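Local coordinates for protein fructose-bisphosphate aldolase (Slackia heliotrinireducens, PDB 4MOZ) that belongs to the DeoC/LacD family of aldolases, enzymes built on a closed eight-stranded TIM barrel, at residues 70-75 against 95-100; 123-128 against 164-169; 196-201 against 236-241. One frame throughout, in Å; residues are numbered along the deposited sequence.

Interaction 1 (70-75 against 95-100); sequences KIADQG and PNVNYL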
loop_
_atom_site.group_PDB
_atom_site.type_symbol
_atom_site.label_atom_id
_atom_site.label_comp_id
_atom_site.label_asym_id
_atom_site.label_seq_id
_atom_site.Cartn_x
_atom_site.Cartn_y
_atom_site.Cartn_z
ATOM N N LYS C 70 0.073 32.417 -22.017
ATOM C CA LYS C 70 -0.224 33.623 -22.784
ATOM C C LYS C 70 -1.654 33.576 -23.320
ATOM O O LYS C 70 -2.363 34.580 -23.282
ATOM C CB LYS C 70 0.764 33.796 -23.941
ATOM C CG LYS C 70 2.183 34.169 -23.532
ATOM C CD LYS C 70 3.037 34.369 -24.778
ATOM C CE LYS C 70 4.520 34.468 -24.463
ATOM N NZ LYS C 70 4.898 35.815 -23.967
ATOM N N ILE C 71 -2.062 32.405 -23.810
ATOM C CA ILE C 71 -3.422 32.180 -24.300
ATOM C C ILE C 71 -4.445 32.368 -23.180
ATOM O O ILE C 71 -5.428 33.088 -23.347
ATOM C CB ILE C 71 -3.584 30.780 -24.931
ATOM C CG1 ILE C 71 -2.731 30.661 -26.196
ATOM C CG2 ILE C 71 -5.043 30.516 -25.275
ATOM C CD1 ILE C 71 -2.534 29.239 -26.682
ATOM N N ALA C 72 -4.201 31.731 -22.041
ATOM C CA ALA C 72 -5.089 31.835 -20.889
ATOM C C ALA C 72 -5.233 33.277 -20.408
ATOM O O ALA C 72 -6.302 33.679 -19.943
ATOM C CB ALA C 72 -4.587 30.951 -19.759
ATOM N N ASP C 73 -4.156 34.048 -20.535
ATOM C CA ASP C 73 -4.108 35.421 -20.035
ATOM C C ASP C 73 -4.722 36.428 -21.016
ATOM O O ASP C 73 -5.428 37.348 -20.604
ATOM C CB ASP C 73 -2.661 35.796 -19.706
ATOM C CG ASP C 73 -2.518 37.212 -19.180
ATOM O OD1 ASP C 73 -3.147 37.551 -18.155
ATOM O OD2 ASP C 73 -1.755 37.983 -19.790
ATOM N N GLN C 74 -4.455 36.245 -22.308
ATOM C CA GLN C 74 -4.904 37.193 -23.330
ATOM C C GLN C 74 -6.263 36.829 -23.912
ATOM O O GLN C 74 -6.988 37.698 -24.388
ATOM C CB GLN C 74 -3.870 37.320 -24.447
ATOM C CG GLN C 74 -2.622 38.076 -24.028
ATOM C CD GLN C 74 -1.456 37.839 -24.963
ATOM O OE1 GLN C 74 -0.370 37.462 -24.525
ATOM N NE2 GLN C 74 -1.675 38.051 -26.257
ATOM N N GLY C 75 -6.598 35.543 -23.883
ATOM C CA GLY C 75 -7.908 35.094 -24.328
ATOM C C GLY C 75 -8.925 35.187 -23.208
ATOM O O GLY C 75 -8.653 35.753 -22.149
ATOM N N PRO C 95 -0.749 35.710 -12.790
ATOM C CA PRO C 95 -1.598 35.522 -11.604
ATOM C C PRO C 95 -3.103 35.627 -11.853
ATOM O O PRO C 95 -3.883 35.070 -11.084
ATOM C CB PRO C 95 -1.136 36.630 -10.648
ATOM C CG PRO C 95 -0.524 37.679 -11.520
ATOM C CD PRO C 95 -0.094 37.034 -12.809
ATOM N N ASN C 96 -3.507 36.322 -12.914
ATOM C CA ASN C 96 -4.930 36.587 -13.166
ATOM C C ASN C 96 -5.572 35.535 -14.055
ATOM O O ASN C 96 -6.159 35.848 -15.092
ATOM C CB ASN C 96 -5.125 37.979 -13.770
ATOM C CG ASN C 96 -4.401 39.055 -12.993
ATOM O OD1 ASN C 96 -3.702 39.884 -13.574
ATOM N ND2 ASN C 96 -4.550 39.039 -11.671
ATOM N N VAL C 97 -5.433 34.282 -13.646
ATOM C CA VAL C 97 -6.042 33.156 -14.333
ATOM C C VAL C 97 -6.654 32.291 -13.234
ATOM O O VAL C 97 -6.084 32.167 -12.144
ATOM C CB VAL C 97 -4.991 32.335 -15.126
ATOM C CG1 VAL C 97 -5.627 31.127 -15.801
ATOM C CG2 VAL C 97 -4.289 33.197 -16.166
ATOM N N ASN C 98 -7.826 31.727 -13.509
ATOM C CA ASN C 98 -8.421 30.752 -12.608
ATOM C C ASN C 98 -7.821 29.389 -12.922
ATOM O O ASN C 98 -8.112 28.803 -13.969
ATOM C CB ASN C 98 -9.946 30.716 -12.756
ATOM C CG ASN C 98 -10.600 32.065 -12.507
ATOM O OD1 ASN C 98 -10.270 32.766 -11.551
ATOM N ND2 ASN C 98 -11.547 32.426 -13.362
ATOM N N TYR C 99 -6.971 28.898 -12.022
ATOM C CA TYR C 99 -6.277 27.625 -12.229
ATOM C C TYR C 99 -7.036 26.431 -11.668
ATOM O O TYR C 99 -7.527 26.461 -10.535
ATOM C CB TYR C 99 -4.856 27.667 -11.653
ATOM C CG TYR C 99 -3.933 28.609 -12.398
ATOM C CD1 TYR C 99 -3.407 28.260 -13.647
ATOM C CD2 TYR C 99 -3.584 29.849 -11.855
ATOM C CE1 TYR C 99 -2.567 29.122 -14.332
ATOM C CE2 TYR C 99 -2.742 30.719 -12.531
ATOM C CZ TYR C 99 -2.235 30.353 -13.768
ATOM O OH TYR C 99 -1.398 31.213 -14.445
ATOM N N LEU C 100 -7.133 25.390 -12.491
ATOM C CA LEU C 100 -7.637 24.097 -12.067
ATOM C C LEU C 100 -6.470 23.116 -12.127
ATOM O O LEU C 100 -5.931 22.845 -13.210
ATOM C CB LEU C 100 -8.761 23.633 -12.988
ATOM C CG LEU C 100 -9.568 22.416 -12.525
ATOM C CD1 LEU C 100 -10.858 22.862 -11.860
ATOM C CD2 LEU C 100 -9.886 21.516 -13.706
HETATM O O HOH W 1 -2.333 37.053 -15.406
#

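Interaction 2 (123-128 against 164-169); sequences HDIEAV and AQAHEE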
loop_
_atom_site.group_PDB
_atom_site.type_symbol
_atom_site.label_atom_id
_atom_site.label_comp_id
_atom_site.label_asym_id
_atom_site.label_seq_id
_atom_site.Cartn_x
_atom_site.Cartn_y
_atom_site.Cartn_z
ATOM N N HIS C 123 0.366 13.746 -6.473
ATOM C CA HIS C 123 0.793 14.305 -5.185
ATOM C C HIS C 123 -0.427 14.476 -4.333
ATOM O O HIS C 123 -1.543 14.389 -4.834
ATOM C CB HIS C 123 1.465 15.663 -5.393
ATOM C CG HIS C 123 0.711 16.557 -6.347
ATOM N ND1 HIS C 123 -0.389 17.245 -5.980
ATOM C CD2 HIS C 123 0.907 16.819 -7.702
ATOM C CE1 HIS C 123 -0.864 17.925 -7.039
ATOM N NE2 HIS C 123 -0.071 17.662 -8.093
ATOM N N ASP C 124 -0.246 14.741 -3.045
ATOM C CA ASP C 124 -1.397 14.959 -2.171
ATOM C C ASP C 124 -2.063 16.324 -2.407
ATOM O O ASP C 124 -1.499 17.203 -3.077
ATOM C CB ASP C 124 -1.030 14.754 -0.690
ATOM C CG ASP C 124 0.078 15.689 -0.210
ATOM O OD1 ASP C 124 0.260 16.792 -0.775
ATOM O OD2 ASP C 124 0.771 15.315 0.758
ATOM N N ILE C 125 -3.262 16.488 -1.855
ATOM C CA ILE C 125 -3.993 17.743 -1.966
ATOM C C ILE C 125 -3.260 18.878 -1.249
ATOM O O ILE C 125 -3.295 20.021 -1.697
ATOM C CB ILE C 125 -5.456 17.612 -1.474
ATOM C CG1 ILE C 125 -6.264 18.868 -1.834
ATOM C CG2 ILE C 125 -5.522 17.299 0.022
ATOM C CD1 ILE C 125 -7.765 18.693 -1.719
ATOM N N GLU C 126 -2.581 18.545 -0.154
ATOM C CA GLU C 126 -1.837 19.523 0.641
ATOM C C GLU C 126 -0.829 20.316 -0.187
ATOM O O GLU C 126 -0.623 21.500 0.063
ATOM C CB GLU C 126 -1.141 18.843 1.828
ATOM C CG GLU C 126 -2.066 18.492 2.992
ATOM C CD GLU C 126 -2.844 17.193 2.802
ATOM O OE1 GLU C 126 -2.705 16.527 1.751
ATOM O OE2 GLU C 126 -3.604 16.828 3.722
ATOM N N ALA C 127 -0.216 19.666 -1.176
ATOM C CA ALA C 127 0.707 20.337 -2.097
ATOM C C ALA C 127 0.020 21.487 -2.840
ATOM O O ALA C 127 0.610 22.554 -3.035
ATOM C CB ALA C 127 1.293 19.341 -3.089
ATOM N N VAL C 128 -1.230 21.264 -3.243
ATOM C CA VAL C 128 -2.015 22.269 -3.958
ATOM C C VAL C 128 -2.452 23.390 -3.008
ATOM O O VAL C 128 -2.436 24.570 -3.378
ATOM C CB VAL C 128 -3.238 21.635 -4.653
ATOM C CG1 VAL C 128 -4.054 22.690 -5.387
ATOM C CG2 VAL C 128 -2.800 20.541 -5.619
ATOM N N ALA C 164 -14.201 14.577 -1.751
ATOM C CA ALA C 164 -14.466 14.883 -0.349
ATOM C C ALA C 164 -13.495 15.934 0.199
ATOM O O ALA C 164 -13.908 16.873 0.869
ATOM C CB ALA C 164 -14.409 13.616 0.483
ATOM N N GLN C 165 -12.213 15.784 -0.114
ATOM C CA GLN C 165 -11.178 16.668 0.416
ATOM C C GLN C 165 -11.208 18.049 -0.221
ATOM O O GLN C 165 -10.995 19.056 0.465
ATOM C CB GLN C 165 -9.794 16.050 0.243
ATOM C CG GLN C 165 -9.481 14.941 1.234
ATOM C CD GLN C 165 -8.107 14.334 1.017
ATOM O OE1 GLN C 165 -7.311 14.249 1.945
ATOM N NE2 GLN C 165 -7.821 13.915 -0.213
ATOM N N ALA C 166 -11.471 18.096 -1.527
ATOM C CA ALA C 166 -11.570 19.362 -2.244
ATOM C C ALA C 166 -12.725 20.207 -1.718
ATOM O O ALA C 166 -12.572 21.409 -1.487
ATOM C CB ALA C 166 -11.718 19.126 -3.736
ATOM N N HIS C 167 -13.874 19.569 -1.514
ATOM C CA HIS C 167 -15.057 20.267 -1.031
ATOM C C HIS C 167 -14.917 20.717 0.387
ATOM O O HIS C 167 -15.490 21.732 0.776
ATOM C CB HIS C 167 -16.309 19.432 -1.240
ATOM C CG HIS C 167 -16.761 19.393 -2.677
ATOM N ND1 HIS C 167 -17.624 18.476 -3.143
ATOM C CD2 HIS C 167 -16.411 20.195 -3.765
ATOM C CE1 HIS C 167 -17.833 18.684 -4.457
ATOM N NE2 HIS C 167 -17.089 19.738 -4.836
ATOM N N GLU C 168 -14.126 19.979 1.157
ATOM C CA GLU C 168 -13.751 20.377 2.510
ATOM C C GLU C 168 -13.001 21.713 2.472
ATOM O O GLU C 168 -13.092 22.511 3.405
ATOM C CB GLU C 168 -12.883 19.283 3.142
ATOM C CG GLU C 168 -12.490 19.522 4.589
ATOM C CD GLU C 168 -11.553 18.461 5.144
ATOM O OE1 GLU C 168 -11.172 17.523 4.405
ATOM O OE2 GLU C 168 -11.195 18.571 6.335
ATOM N N GLU C 169 -12.281 21.948 1.374
ATOM C CA GLU C 169 -11.476 23.156 1.196
ATOM C C GLU C 169 -12.181 24.241 0.389
ATOM O O GLU C 169 -11.631 25.323 0.194
ATOM C CB GLU C 169 -10.136 22.813 0.529
ATOM C CG GLU C 169 -9.156 22.069 1.422
ATOM C CD GLU C 169 -8.776 22.847 2.675
ATOM O OE1 GLU C 169 -8.722 24.098 2.626
ATOM O OE2 GLU C 169 -8.526 22.198 3.713
HETATM O O HOH W 2 -4.515 14.166 -1.091
HETATM O O HOH W 3 -4.258 14.140 1.809
#

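Interaction 3 (196-201 against 236-241); sequences GAAGVA and TGLVCA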
loop_
_atom_site.group_PDB
_atom_site.type_symbol
_atom_site.label_atom_id
_atom_site.label_comp_id
_atom_site.label_asym_id
_atom_site.label_seq_id
_atom_site.Cartn_x
_atom_site.Cartn_y
_atom_site.Cartn_z
ATOM N N GLY C 196 -23.507 6.524 -18.632
ATOM C CA GLY C 196 -22.985 5.826 -17.455
ATOM C C GLY C 196 -21.879 6.606 -16.770
ATOM O O GLY C 196 -21.901 6.801 -15.548
ATOM N N ALA C 197 -20.919 7.064 -17.573
ATOM C CA ALA C 197 -19.791 7.858 -17.096
ATOM C C ALA C 197 -20.267 9.130 -16.400
ATOM O O ALA C 197 -19.779 9.479 -15.326
ATOM C CB ALA C 197 -18.863 8.196 -18.257
ATOM N N ALA C 198 -21.233 9.808 -17.016
ATOM C CA ALA C 198 -21.800 11.029 -16.459
ATOM C C ALA C 198 -22.459 10.797 -15.100
ATOM O O ALA C 198 -22.297 11.605 -14.185
ATOM C CB ALA C 198 -22.790 11.646 -17.435
ATOM N N GLY C 199 -23.186 9.688 -14.968
ATOM C CA GLY C 199 -23.844 9.333 -13.708
ATOM C C GLY C 199 -22.881 9.008 -12.574
ATOM O O GLY C 199 -23.150 9.324 -11.410
ATOM N N VAL C 200 -21.755 8.384 -12.912
ATOM C CA VAL C 200 -20.737 8.047 -11.912
ATOM C C VAL C 200 -20.166 9.311 -11.265
ATOM O O VAL C 200 -19.999 9.369 -10.038
ATOM C CB VAL C 200 -19.607 7.177 -12.511
ATOM C CG1 VAL C 200 -18.415 7.085 -11.564
ATOM C CG2 VAL C 200 -20.132 5.789 -12.844
ATOM N N ALA C 201 -19.892 10.321 -12.093
ATOM C CA ALA C 201 -19.335 11.587 -11.614
ATOM C C ALA C 201 -20.206 12.224 -10.534
ATOM O O ALA C 201 -19.688 12.770 -9.553
ATOM C CB ALA C 201 -19.131 12.549 -12.768
ATOM N N THR C 236 -24.689 17.500 -11.262
ATOM C CA THR C 236 -23.312 17.639 -11.740
ATOM C C THR C 236 -23.385 18.144 -13.181
ATOM O O THR C 236 -24.039 17.531 -14.026
ATOM C CB THR C 236 -22.532 16.300 -11.662
ATOM O OG1 THR C 236 -22.341 15.937 -10.291
ATOM C CG2 THR C 236 -21.165 16.400 -12.338
ATOM N N GLY C 237 -22.729 19.271 -13.450
ATOM C CA GLY C 237 -22.726 19.865 -14.784
ATOM C C GLY C 237 -21.853 19.081 -15.739
ATOM O O GLY C 237 -20.706 18.765 -15.425
ATOM N N LEU C 238 -22.397 18.758 -16.906
ATOM C CA LEU C 238 -21.658 17.995 -17.901
ATOM C C LEU C 238 -20.965 18.937 -18.874
ATOM O O LEU C 238 -21.583 19.864 -19.402
ATOM C CB LEU C 238 -22.594 17.042 -18.645
ATOM C CG LEU C 238 -22.017 16.193 -19.782
ATOM C CD1 LEU C 238 -22.815 14.905 -19.914
ATOM C CD2 LEU C 238 -21.981 16.959 -21.101
ATOM N N VAL C 239 -19.678 18.714 -19.103
ATOM C CA VAL C 239 -18.976 19.454 -20.143
ATOM C C VAL C 239 -18.493 18.474 -21.195
ATOM O O VAL C 239 -18.155 17.330 -20.890
ATOM C CB VAL C 239 -17.833 20.355 -19.610
ATOM C CG1 VAL C 239 -18.313 21.197 -18.436
ATOM C CG2 VAL C 239 -16.615 19.546 -19.214
ATOM N N CYS C 240 -18.489 18.921 -22.440
ATOM C CA CYS C 240 -18.130 18.056 -23.539
ATOM C C CYS C 240 -17.016 18.689 -24.369
ATOM O O CYS C 240 -16.357 19.635 -23.921
ATOM C CB CYS C 240 -19.372 17.776 -24.380
ATOM S SG CYS C 240 -19.277 16.249 -25.327
ATOM N N ALA C 241 -16.799 18.160 -25.571
ATOM C CA ALA C 241 -15.768 18.674 -26.469
ATOM C C ALA C 241 -16.219 18.614 -27.930
ATOM O O ALA C 241 -16.969 17.722 -28.323
ATOM C CB ALA C 241 -14.464 17.905 -26.276
#

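Interaction 1 (70-75 against 95-100)
V97 turns CG1 anti to its backbone N (chi1 178°), which aims that methyl at helix 66-74, where it meets A72 CB at 4.1 Å. The other methyl lies beside the backbone N of V97, and its nearest approach to the helix is 4.5 Å, from V97 CG2 to D73 N. CG1 thus makes the closer contact, and the backbones are nearest at D73 and V97, whose CA atoms are 6.4 Å apart. D73 has CG anti to its own N as well (chi1 180°), and this swings the carboxylate toward segment 95-100. There a water joins the segments: it donates to D73 OD1 at 2.9 Å and accepts from N96 N, also at 2.9 Å. That N-H belongs to the centre of an inverse gamma turn, closed by a weak bond of 3.1 Å from V97 N to P95 O. The Y99 ring backs the valine, V97 CB standing 3.6 Å above one ring face and displaced toward the rim. A72 and V97 both also touch M80 of strand 79-82, so the apolar side of the contact runs inward while the exposed D73 and N96 carry the water on the outer side. The contact joins the C-terminal turn of helix 66-74, outside the sheet, to the run leading into strand 99-102, within the eight-stranded parallel barrel with outer helices that defines the TIM-barrel fold.

Interaction 2 (123-128 against 164-169)
The backbones approach most closely where the first turn of helix 125-132 faces the end of helix 152-168, with 7.6 Å between the CA atoms of I125 and Q165. I125 bridges the gap with both branches. Its CG1 arm, anti to the backbone N (chi1 -170°), runs outstretched to CD1, which rests on the helix backbone 3.8 Å from Q165 C and equally near A166 N. The second branch, CG2, lies against the end of the glutamine, 4.0 Å from Q165 OE1 and almost as close to CD and NE2 of that amide. Q165, extended beyond CG, crosses the isoleucine, and water connects its amide to the start of the opposite helix. Two waters work there: one donates to both E126 OE1 and Q165 OE1, the latter at 3.1 Å, while the other accepts a 2.7 Å bond from I125 N and a weak one from Q165 NE2. D124 N-caps helix 125-132, its OD1 receiving A127 N at 2.9 Å, and H123 ND1 gives D124 O a nearly straight bond (176°), in the imidazole plane but from above the carbonyl plane. I125 and A166 both rest on L141 of strand 138-145, and E169, just past helix 152-168, forms a salt bridge with R132 of helix 125-132; on another side D124 N bonds to Q161 of the second subunit, so these neighbouring helices also border a subunit interface.

Interaction 3 (196-201 against 236-241)
G196 begins the segment within helix 191-204, one of the helices that surround the parallel barrel of this TIM-barrel aldolase; the facing strand, 237-240, is the seventh of eight. The G196 carbonyl oxygen accepts V200 N at 3.1 Å, an i to i+4 helical bond. A197 faces elsewhere, onto I177 of strand 172-177. A198 is the first residue to meet the strand: its CB points at L238, and the two are joined by the 4.1 Å approach of A198 CB to L238 CD1. The leucine manages this although its CB leaves the strand at an angle to the helix, because CG stands anti to the backbone N (chi1 177°) and carries the branch across. L238 also packs on L226, A229 and S230 of helix 222-232, and A198 touches A229, so the leucine lies between helices 191-204 and 222-232, touching both. G199 has no side chain to offer the strand, and V200 is turned to L147 and to L49 of the third subunit. A201, three residues on from A198, again points its CB inward, now at the residue just before the strand. The CA separations are nearly equal, 7.1 Å for A198 and L238 and 7.2 Å for A201 and T236. All four touching residues are buried, and the contact is made chiefly of small apolar groups. T236 is the polar exception, and its hydroxyl is engaged by A206 O; V209 of strand 208-210 touches both A201 and T236. With OG1 of T236 beside the backbone N (chi1 -67°), CG2 falls anti to that N and faces the helix, 4.4 Å from A201 CB.

All three contacts belong to one barrel but join different pairs of elements in it. Interactions 1 and 3 each set a helix against a chain that enters or forms a barrel strand, and they lie on opposite sides of the chain's centre, about 25 Å apart between centres. Interaction 2 instead joins two outer helices; helix 125-132 follows strand 99-102 of interaction 1 in the chain. Interaction 3 is wholly buried and relies on alanines, a leucine and a threonine methyl. Interaction 2 combines a buried isoleucine with water-linked polar ends, and interaction 1, only partly buried, pairs one apolar touch with a single water bridge. Interactions 2 and 3 both reach the third subunit, whereas interaction 1 touches no other chain.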